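Local coordinates for protein bacteriohemerythrin (Methylococcus capsulatus, PDB 4XPX) that binds oxygen at a site with two iron atoms and may store it or deliver it to oxygen-requiring enzymes, at residues A[22-27]-A[52-57]. Residues are numbered along the deposited sequence; the frame is centred on the assembly and turned at random.
Sequences KTIFDM and DYVVMH. With FE2 (Fe (II) ion), chain C.
Thr23, Ile24 and Met27 on helix 15-34 pack against Tyr53, Val54 and His57 on helix 40-67, two neighbouring antiparallel helices of the hemerythrin four-helix bundle. The short segments run at 163° to each other, with axes 10.2 Å apart at closest approach. Thr23 meets the tyrosine first. Its methyl CG2 sits over one face of the Tyr53 ring, 3.6 Å from the centroid, in a CH-pi contact. CG2 lies anti to the backbone N of Thr23, which turns OG1 back beside that N; there it makes a weak hydrogen bond to the carbonyl of Asp19. Ile24 comes next and reaches the same ring at its edge, in plane, with CG1 3.7 Å from Tyr53 CD2. That CG1 also touches Val54 CG2 at 4.1 Å. An alanine in place of Tyr53 would take away the ring, and the Thr23 methyl and Ile24 CG1 would probably face a gap between the helices. Deeper in the bundle, Ile24 CD1 packs 3.7 Å from CD2 of His57, an iron ligand. His57 binds one of the two irons through NE2, together with His21, Glu61 and Asp121. Two waters also bind this iron. Gln20 OE1 accepts a hydrogen bond from His57 ND1, which ties down the far side of the imidazole. One turn after Thr23, Met27 runs extended through chi2 (-176°), which carries SD across to 3.8 Å from Tyr53 CB. The sulfur approaches the ring obliquely, a Met-aromatic contact with SD 4.6 Å from the Tyr53 ring centroid.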
loop_
_atom_site.group_PDB
_atom_site.type_symbol
_atom_site.label_atom_id
_atom_site.label_comp_id
_atom_site.label_asym_id
_atom_site.label_seq_id
_atom_site.Cartn_x
_atom_site.Cartn_y
_atom_site.Cartn_z
ATOM N N LYS A 22 7.926 -4.604 -0.949
ATOM C CA LYS A 22 8.778 -4.346 -2.132
ATOM C C LYS A 22 7.945 -4.404 -3.393
ATOM O O LYS A 22 8.150 -3.543 -4.323
ATOM C CB LYS A 22 9.932 -5.329 -2.171
ATOM C CG LYS A 22 10.947 -5.136 -1.088
ATOM C CD LYS A 22 11.919 -6.282 -1.059
ATOM C CE LYS A 22 12.662 -6.283 0.165
ATOM N NZ LYS A 22 13.784 -7.249 0.210
ATOM N N THR A 23 6.984 -5.353 -3.506
ATOM C CA THR A 23 6.114 -5.354 -4.672
ATOM C C THR A 23 5.265 -4.106 -4.743
ATOM O O THR A 23 5.130 -3.506 -5.843
ATOM C CB THR A 23 5.201 -6.598 -4.630
ATOM O OG1 THR A 23 5.987 -7.784 -4.773
ATOM C CG2 THR A 23 4.130 -6.559 -5.707
ATOM N N ILE A 24 4.684 -3.658 -3.631
ATOM C CA ILE A 24 3.910 -2.428 -3.626
ATOM C C ILE A 24 4.755 -1.277 -4.163
ATOM O O ILE A 24 4.275 -0.473 -4.983
ATOM C CB ILE A 24 3.329 -2.160 -2.248
ATOM C CG1 ILE A 24 2.251 -3.170 -1.888
ATOM C CG2 ILE A 24 2.782 -0.752 -2.168
ATOM C CD1 ILE A 24 1.850 -3.214 -0.439
ATOM N N PHE A 25 5.950 -1.150 -3.658
ATOM C CA PHE A 25 6.805 -0.015 -4.080
ATOM C C PHE A 25 7.019 -0.086 -5.593
ATOM O O PHE A 25 6.974 0.945 -6.294
ATOM C CB PHE A 25 8.157 -0.004 -3.382
ATOM C CG PHE A 25 8.182 0.467 -1.947
ATOM C CD1 PHE A 25 7.115 0.294 -1.040
ATOM C CD2 PHE A 25 9.294 1.120 -1.490
ATOM C CE1 PHE A 25 7.253 0.711 0.275
ATOM C CE2 PHE A 25 9.405 1.577 -0.177
ATOM C CZ PHE A 25 8.402 1.342 0.728
ATOM N N ASP A 26 7.288 -1.274 -6.120
ATOM C CA ASP A 26 7.499 -1.409 -7.579
ATOM C C ASP A 26 6.247 -1.026 -8.330
ATOM O O ASP A 26 6.313 -0.371 -9.417
ATOM C CB ASP A 26 7.925 -2.827 -7.891
ATOM C CG ASP A 26 9.344 -3.160 -7.574
ATOM O OD1 ASP A 26 10.189 -2.250 -7.323
ATOM O OD2 ASP A 26 9.739 -4.420 -7.575
ATOM N N MET A 27 5.080 -1.435 -7.844
ATOM C CA MET A 27 3.835 -1.148 -8.557
ATOM C C MET A 27 3.482 0.332 -8.452
ATOM O O MET A 27 2.927 0.906 -9.445
ATOM C CB MET A 27 2.708 -2.057 -7.994
ATOM C CG MET A 27 2.970 -3.518 -8.263
ATOM S SD MET A 27 1.615 -4.587 -7.715
ATOM C CE MET A 27 0.471 -4.415 -9.120
ATOM N N ASP A 52 -5.575 -3.734 -6.028
ATOM C CA ASP A 52 -5.852 -5.117 -5.716
ATOM C C ASP A 52 -4.763 -5.727 -4.861
ATOM O O ASP A 52 -5.031 -6.457 -3.877
ATOM C CB ASP A 52 -6.033 -5.920 -7.024
ATOM C CG ASP A 52 -6.610 -7.261 -6.789
ATOM O OD1 ASP A 52 -7.823 -7.313 -6.481
ATOM O OD2 ASP A 52 -5.882 -8.304 -6.788
ATOM N N TYR A 53 -3.512 -5.437 -5.215
ATOM C CA TYR A 53 -2.389 -6.003 -4.486
ATOM C C TYR A 53 -2.317 -5.451 -3.087
ATOM O O TYR A 53 -2.051 -6.221 -2.108
ATOM C CB TYR A 53 -1.075 -5.768 -5.269
ATOM C CG TYR A 53 0.015 -6.564 -4.660
ATOM C CD1 TYR A 53 0.187 -7.866 -4.998
ATOM C CD2 TYR A 53 0.875 -6.027 -3.718
ATOM C CE1 TYR A 53 1.174 -8.666 -4.402
ATOM C CE2 TYR A 53 1.849 -6.790 -3.108
ATOM C CZ TYR A 53 2.014 -8.064 -3.442
ATOM O OH TYR A 53 2.993 -8.799 -2.835
ATOM N N VAL A 54 -2.490 -4.137 -2.914
ATOM C CA VAL A 54 -2.480 -3.524 -1.597
ATOM C C VAL A 54 -3.550 -4.172 -0.701
ATOM O O VAL A 54 -3.284 -4.510 0.486
ATOM C CB VAL A 54 -2.649 -2.033 -1.686
ATOM C CG1 VAL A 54 -2.877 -1.403 -0.297
ATOM C CG2 VAL A 54 -1.388 -1.409 -2.314
ATOM N N VAL A 55 -4.752 -4.352 -1.204
ATOM C CA VAL A 55 -5.809 -4.979 -0.396
ATOM C C VAL A 55 -5.402 -6.374 0.001
ATOM O O VAL A 55 -5.656 -6.774 1.176
ATOM C CB VAL A 55 -7.122 -4.899 -1.150
ATOM C CG1 VAL A 55 -8.189 -5.854 -0.547
ATOM C CG2 VAL A 55 -7.639 -3.534 -1.297
ATOM N N MET A 56 -4.801 -7.123 -0.881
ATOM C CA MET A 56 -4.351 -8.450 -0.550
ATOM C C MET A 56 -3.262 -8.425 0.504
ATOM O O MET A 56 -3.272 -9.253 1.470
ATOM C CB MET A 56 -3.868 -9.140 -1.823
ATOM C CG MET A 56 -3.460 -10.565 -1.631
ATOM S SD MET A 56 -1.797 -10.702 -0.962
ATOM C CE MET A 56 -0.785 -9.921 -2.188
ATOM N N HIS A 57 -2.330 -7.475 0.417
ATOM C CA HIS A 57 -1.296 -7.306 1.408
ATOM C C HIS A 57 -1.929 -7.034 2.787
ATOM O O HIS A 57 -1.499 -7.611 3.830
ATOM C CB HIS A 57 -0.389 -6.163 0.990
ATOM C CG HIS A 57 0.531 -5.715 2.102
ATOM N ND1 HIS A 57 1.429 -6.550 2.726
ATOM C CD2 HIS A 57 0.632 -4.526 2.751
ATOM C CE1 HIS A 57 2.041 -5.861 3.705
ATOM N NE2 HIS A 57 1.570 -4.631 3.748
HETATM FE FE FE2 C . 2.261 -3.244 5.240
HETATM O O HOH W 1 0.519 -2.342 5.536
HETATM O O HOH W 2 2.054 -1.260 3.707
#